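Local coordinates for protein cortical-lytic enzyme (Clostridium perfringens, PDB 5JIP) that probably acts as a lysozyme-type muramidase of glycoside hydrolase family 25, cutting cortex peptidoglycan during spore germination, at residues Y73-P78 / D113-T118; R41-G46 / D90-V95. All blocks are in the same frame, centred on the assembly; numbering follows the deposited sequence.

Interaction 1: residues Y73-P78 / D113-T118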
loop_
_atom_site.group_PDB
_atom_site.type_symbol
_atom_site.label_atom_id
_atom_site.label_comp_id
_atom_site.label_asym_id
_atom_site.label_seq_id
_atom_site.Cartn_x
_atom_site.Cartn_y
_atom_site.Cartn_z
ATOM N N TYR A 73 -16.836 -19.721 -4.144
ATOM C CA TYR A 73 -15.770 -20.411 -4.833
ATOM C C TYR A 73 -16.298 -21.181 -6.037
ATOM O O TYR A 73 -17.496 -21.496 -6.146
ATOM C CB TYR A 73 -15.013 -21.356 -3.896
ATOM C CG TYR A 73 -15.777 -22.511 -3.312
ATOM C CD1 TYR A 73 -15.977 -23.691 -4.032
ATOM C CD2 TYR A 73 -16.258 -22.451 -2.018
ATOM C CE1 TYR A 73 -16.663 -24.741 -3.485
ATOM C CE2 TYR A 73 -16.955 -23.512 -1.459
ATOM C CZ TYR A 73 -17.150 -24.647 -2.196
ATOM O OH TYR A 73 -17.847 -25.684 -1.628
ATOM N N HIS A 74 -15.369 -21.433 -6.952
ATOM C CA HIS A 74 -15.551 -22.304 -8.106
ATOM C C HIS A 74 -14.686 -23.553 -7.958
ATOM O O HIS A 74 -13.470 -23.448 -7.751
ATOM C CB HIS A 74 -15.173 -21.580 -9.403
ATOM C CG HIS A 74 -15.155 -22.477 -10.601
ATOM N ND1 HIS A 74 -16.306 -22.952 -11.186
ATOM C CD2 HIS A 74 -14.126 -22.994 -11.318
ATOM C CE1 HIS A 74 -15.985 -23.709 -12.225
ATOM N NE2 HIS A 74 -14.668 -23.758 -12.320
ATOM N N PHE A 75 -15.288 -24.732 -8.131
ATOM C CA PHE A 75 -14.521 -25.973 -8.105
ATOM C C PHE A 75 -13.914 -26.191 -9.482
ATOM O O PHE A 75 -14.627 -26.413 -10.472
ATOM C CB PHE A 75 -15.370 -27.170 -7.686
ATOM C CG PHE A 75 -14.574 -28.429 -7.569
ATOM C CD1 PHE A 75 -14.345 -29.232 -8.672
ATOM C CD2 PHE A 75 -14.036 -28.794 -6.358
ATOM C CE1 PHE A 75 -13.589 -30.383 -8.566
ATOM C CE2 PHE A 75 -13.268 -29.942 -6.242
ATOM C CZ PHE A 75 -13.068 -30.743 -7.339
ATOM N N ALA A 76 -12.590 -26.145 -9.540
ATOM C CA ALA A 76 -11.877 -26.163 -10.809
ATOM C C ALA A 76 -11.827 -27.565 -11.415
ATOM O O ALA A 76 -11.769 -28.573 -10.704
ATOM C CB ALA A 76 -10.467 -25.659 -10.596
ATOM N N LYS A 77 -11.835 -27.622 -12.745
ATOM C CA LYS A 77 -11.393 -28.817 -13.464
ATOM C C LYS A 77 -10.244 -28.446 -14.397
ATOM O O LYS A 77 -10.460 -28.059 -15.557
ATOM C CB LYS A 77 -12.529 -29.475 -14.232
ATOM C CG LYS A 77 -12.117 -30.893 -14.647
ATOM C CD LYS A 77 -13.275 -31.785 -15.053
ATOM C CE LYS A 77 -12.790 -33.241 -15.299
ATOM N NZ LYS A 77 -12.386 -33.987 -14.027
ATOM N N PRO A 78 -9.012 -28.543 -13.929
ATOM C CA PRO A 78 -7.868 -28.155 -14.768
ATOM C C PRO A 78 -7.626 -29.179 -15.863
ATOM O O PRO A 78 -8.069 -30.326 -15.779
ATOM C CB PRO A 78 -6.694 -28.104 -13.775
ATOM C CG PRO A 78 -7.347 -28.010 -12.413
ATOM C CD PRO A 78 -8.607 -28.821 -12.545
ATOM N N ASP A 113 -11.056 -23.072 -6.278
ATOM C CA ASP A 113 -10.918 -24.269 -5.450
ATOM C C ASP A 113 -10.317 -25.364 -6.320
ATOM O O ASP A 113 -10.983 -25.873 -7.227
ATOM C CB ASP A 113 -12.304 -24.626 -4.900
ATOM C CG ASP A 113 -12.400 -26.026 -4.277
ATOM O OD1 ASP A 113 -11.383 -26.740 -4.133
ATOM O OD2 ASP A 113 -13.545 -26.382 -3.898
ATOM N N VAL A 114 -9.052 -25.711 -6.058
ATOM C CA VAL A 114 -8.296 -26.657 -6.874
ATOM C C VAL A 114 -7.982 -27.868 -6.009
ATOM O O VAL A 114 -7.237 -27.776 -5.022
ATOM C CB VAL A 114 -7.011 -26.040 -7.446
ATOM C CG1 VAL A 114 -6.256 -27.067 -8.299
ATOM C CG2 VAL A 114 -7.338 -24.814 -8.249
ATOM N N GLU A 115 -8.561 -28.994 -6.376
ATOM C CA GLU A 115 -8.405 -30.242 -5.644
ATOM C C GLU A 115 -8.196 -31.413 -6.587
ATOM O O GLU A 115 -8.156 -32.553 -6.124
ATOM C CB GLU A 115 -9.646 -30.527 -4.767
ATOM C CG GLU A 115 -9.850 -29.567 -3.639
ATOM C CD GLU A 115 -11.204 -29.767 -2.980
ATOM O OE1 GLU A 115 -11.515 -30.927 -2.604
ATOM O OE2 GLU A 115 -11.952 -28.774 -2.862
ATOM N N THR A 116 -8.088 -31.169 -7.885
ATOM C CA THR A 116 -8.020 -32.205 -8.899
ATOM C C THR A 116 -7.139 -31.676 -10.022
ATOM O O THR A 116 -7.016 -30.452 -10.178
ATOM C CB THR A 116 -9.435 -32.571 -9.386
ATOM O OG1 THR A 116 -9.401 -33.784 -10.147
ATOM C CG2 THR A 116 -10.032 -31.479 -10.218
ATOM N N PRO A 117 -6.474 -32.554 -10.793
ATOM C CA PRO A 117 -6.399 -34.015 -10.671
ATOM C C PRO A 117 -5.330 -34.437 -9.694
ATOM O O PRO A 117 -4.372 -33.688 -9.464
ATOM C CB PRO A 117 -6.048 -34.464 -12.090
ATOM C CG PRO A 117 -5.158 -33.353 -12.590
ATOM C CD PRO A 117 -5.707 -32.069 -11.963
ATOM N N THR A 118 -5.496 -35.622 -9.111
ATOM C CA THR A 118 -4.510 -36.209 -8.215
ATOM C C THR A 118 -3.863 -37.441 -8.815
ATOM O O THR A 118 -3.206 -38.196 -8.099
ATOM C CB THR A 118 -5.144 -36.589 -6.879
ATOM O OG1 THR A 118 -6.235 -37.489 -7.116
ATOM C CG2 THR A 118 -5.635 -35.346 -6.143
HETATM O O HOH W 1 -10.583 -28.582 -8.315
HETATM O O HOH W 2 -9.608 -33.727 -12.998
#

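Interaction 2: residues R41-G46 / D90-V95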
loop_
_atom_site.group_PDB
_atom_site.type_symbol
_atom_site.label_atom_id
_atom_site.label_comp_id
_atom_site.label_asym_id
_atom_site.label_seq_id
_atom_site.Cartn_x
_atom_site.Cartn_y
_atom_site.Cartn_z
ATOM N N ARG A 41 -20.094 -22.373 -2.181
ATOM C CA ARG A 41 -19.840 -22.778 -3.557
ATOM C C ARG A 41 -20.771 -22.020 -4.486
ATOM O O ARG A 41 -21.999 -22.051 -4.331
ATOM C CB ARG A 41 -20.027 -24.286 -3.750
ATOM C CG ARG A 41 -19.673 -24.721 -5.192
ATOM C CD ARG A 41 -19.570 -26.246 -5.349
ATOM N NE ARG A 41 -20.879 -26.888 -5.331
ATOM C CZ ARG A 41 -21.094 -28.148 -5.706
ATOM N NH1 ARG A 41 -20.069 -28.904 -6.082
ATOM N NH2 ARG A 41 -22.331 -28.637 -5.706
ATOM N N ALA A 42 -20.186 -21.361 -5.466
ATOM C CA ALA A 42 -20.949 -20.749 -6.545
ATOM C C ALA A 42 -21.174 -21.734 -7.667
ATOM O O ALA A 42 -22.294 -21.847 -8.175
ATOM C CB ALA A 42 -20.238 -19.521 -7.094
ATOM N N SER A 43 -20.110 -22.419 -8.084
ATOM C CA SER A 43 -20.129 -23.204 -9.312
ATOM C C SER A 43 -19.033 -24.245 -9.226
ATOM O O SER A 43 -18.197 -24.237 -8.319
ATOM C CB SER A 43 -19.919 -22.338 -10.557
ATOM O OG SER A 43 -18.720 -21.557 -10.446
ATOM N N GLY A 44 -19.036 -25.134 -10.203
ATOM C CA GLY A 44 -18.039 -26.179 -10.247
ATOM C C GLY A 44 -18.123 -26.944 -11.542
ATOM O O GLY A 44 -19.179 -27.025 -12.168
ATOM N N SER A 45 -16.978 -27.468 -11.959
ATOM C CA SER A 45 -16.842 -28.250 -13.173
ATOM C C SER A 45 -16.389 -29.674 -12.860
ATOM O O SER A 45 -15.968 -30.403 -13.773
ATOM C CB SER A 45 -15.859 -27.538 -14.110
ATOM O OG SER A 45 -16.344 -26.239 -14.477
ATOM N N GLY A 46 -16.473 -30.073 -11.591
ATOM C CA GLY A 46 -15.991 -31.370 -11.153
ATOM C C GLY A 46 -16.705 -32.546 -11.792
ATOM O O GLY A 46 -16.137 -33.641 -11.882
ATOM N N ASP A 90 -14.651 -17.282 -17.025
ATOM C CA ASP A 90 -15.793 -16.513 -17.502
ATOM C C ASP A 90 -17.096 -17.043 -16.920
ATOM O O ASP A 90 -18.003 -16.264 -16.625
ATOM C CB ASP A 90 -15.862 -16.532 -19.030
ATOM C CG ASP A 90 -14.830 -15.619 -19.684
ATOM O OD1 ASP A 90 -14.155 -14.823 -18.992
ATOM O OD2 ASP A 90 -14.695 -15.694 -20.913
ATOM N N GLN A 91 -17.216 -18.368 -16.773
ATOM C CA GLN A 91 -18.442 -18.947 -16.218
ATOM C C GLN A 91 -18.617 -18.557 -14.758
ATOM O O GLN A 91 -19.726 -18.227 -14.319
ATOM C CB GLN A 91 -18.408 -20.466 -16.349
ATOM C CG GLN A 91 -18.565 -20.985 -17.786
ATOM C CD GLN A 91 -18.194 -22.465 -17.929
ATOM O OE1 GLN A 91 -17.390 -22.990 -17.164
ATOM N NE2 GLN A 91 -18.767 -23.127 -18.916
ATOM N N PHE A 92 -17.527 -18.610 -13.994
ATOM C CA PHE A 92 -17.544 -18.213 -12.592
ATOM C C PHE A 92 -17.957 -16.748 -12.439
ATOM O O PHE A 92 -18.801 -16.415 -11.596
ATOM C CB PHE A 92 -16.158 -18.488 -12.017
ATOM C CG PHE A 92 -16.014 -18.238 -10.532
ATOM C CD1 PHE A 92 -17.043 -18.506 -9.637
ATOM C CD2 PHE A 92 -14.808 -17.760 -10.036
ATOM C CE1 PHE A 92 -16.867 -18.293 -8.281
ATOM C CE2 PHE A 92 -14.636 -17.547 -8.683
ATOM C CZ PHE A 92 -15.660 -17.806 -7.801
ATOM N N ILE A 93 -17.392 -15.876 -13.266
ATOM C CA ILE A 93 -17.730 -14.452 -13.262
ATOM C C ILE A 93 -19.224 -14.262 -13.471
ATOM O O ILE A 93 -19.859 -13.426 -12.827
ATOM C CB ILE A 93 -16.906 -13.722 -14.345
ATOM C CG1 ILE A 93 -15.453 -13.627 -13.900
ATOM C CG2 ILE A 93 -17.476 -12.322 -14.644
ATOM C CD1 ILE A 93 -14.500 -13.233 -15.013
ATOM N N ASP A 94 -19.790 -15.006 -14.413
ATOM C CA ASP A 94 -21.221 -14.949 -14.693
ATOM C C ASP A 94 -22.027 -15.412 -13.486
ATOM O O ASP A 94 -22.934 -14.705 -13.029
ATOM C CB ASP A 94 -21.483 -15.794 -15.948
ATOM C CG ASP A 94 -22.959 -15.895 -16.348
ATOM O OD1 ASP A 94 -23.844 -15.286 -15.734
ATOM O OD2 ASP A 94 -23.213 -16.631 -17.329
ATOM N N VAL A 95 -21.675 -16.571 -12.912
ATOM C CA VAL A 95 -22.449 -17.095 -11.779
ATOM C C VAL A 95 -22.368 -16.156 -10.583
ATOM O O VAL A 95 -23.376 -15.890 -9.922
ATOM C CB VAL A 95 -21.982 -18.511 -11.414
ATOM C CG1 VAL A 95 -22.670 -19.048 -10.140
ATOM C CG2 VAL A 95 -22.257 -19.428 -12.561
HETATM O O HOH W 3 -16.399 -25.883 -17.271
#

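Interaction 1: residues Y73-P78 / D113-T118
The Phe75 ring turns its edge to two acidic side chains: CD2 lies 3.5 Å from Asp113 OD2, and CE2 is 3.8 Å from Glu115 OE2. Both oxygens sit near the ring plane, while their carboxylates are steeply inclined to it, by 81° for Asp113. Phe75 swings CG away from its backbone N (chi1 -176°), which carries the ring along segment 113-118 to Glu115 and to the methyl CG2 of Thr116. On one face of the ring, over its centre, sits a water that donates to Ala76 O and Asp113 O and accepts from Glu115 N, filling in where direct pairing stops. Before that point the end of strand 70-75 pairs in parallel with the last residue of strand 111-113, its neighbour in the TIM barrel: Asp113 N donates to His74 O (2.9 Å), and Ala76 N donates to Asp113 O (2.8 Å, 173° at the hydrogen). Tyr73 lies alongside Asp113, the two side chains pointing the same way, with CE1 3.5 Å from Asp113 OD2. On the other side, Ala76 CB meets Val114 CG2 at 4.0 Å, and helix 124-142 covers this apolar patch through Trp130 on Ala76 and Ile131 on Val114. Pro78 CD presses on Thr116 O at 3.3 Å; that carbonyl oxygen is buried without a hydrogen-bonding partner. A second water joins Lys77 NZ to Thr116 OG1. N4 of a MES molecule, probably from the crystallisation liquor, hydrogen-bonds to both Asp113 OD2 and Glu115 OE2. Two carboxylates side by side, with the Phe75 edge against both, form an acidic site at the C-terminal ends of the barrel strands, where TIM barrels place active sites; it would probably suit a cationic or hydrogen-bonding group, as the MES amine suggests, consistent with a place in the substrate groove.

Interaction 2: residues R41-G46 / D90-V95
The strand 41-44 and the helix segment 90-95 run roughly antiparallel, their axes 146° apart in direction and 8.1 Å apart at closest approach. This is helix-on-strand packing of a TIM-barrel-type fold, with helix 83-100 lying on the outer side of the barrel sheet. Ala42 supplies the centre of the contact: its CB meets the edge of the Phe92 ring in plane, 3.8 Å from CE1, and stands 3.9 Å from Val95 CG1. The same methyl, CG1, touches the carbonyl Ala42 O at 3.4 Å, so one turn of helix grips both side chain and backbone of a single small residue. Phe92 holds CG anti to its N (chi1 -175°), which brings the ring edge to Ala42, while Phe134 and Phe138 of helix 124-142 pack on it; Phe56 of helix 56-66 likewise reaches Ala42 and Val95. Ser43 OG is 3.6 Å from Phe92 CD1 but is hydrogen-bonded to His74 ND1 on the adjacent strand, and Ser43 CB faces Val95 CG2. No direct hydrogen bond crosses between the two segments. Past the strand end, one water lies 2.8 Å from Ser45 OG and donates a hydrogen bond to Gln91 OE1.

From the N terminus the chain passes strand 38-44, then strand 70-75, helix 83-100 and strand 111-113. Interaction 2 closes the longer loop, from 41-46 to 90-95; interaction 1 begins inside that loop at 73-78 and ends beyond it at 113-118, so the two cross rather than nest. Interaction 1 joins the two strands of a beta-alpha-beta crossover, and interaction 2 fastens the helix of that crossover to strand 38-44, the neighbour of strand 70-75 in the sheet on the side away from 111-113. The two meet at the middle strand: Tyr73 O lies 2.8 Å from Ala42 N. Three neighbouring barrel strands and one outer helix are thereby tied together.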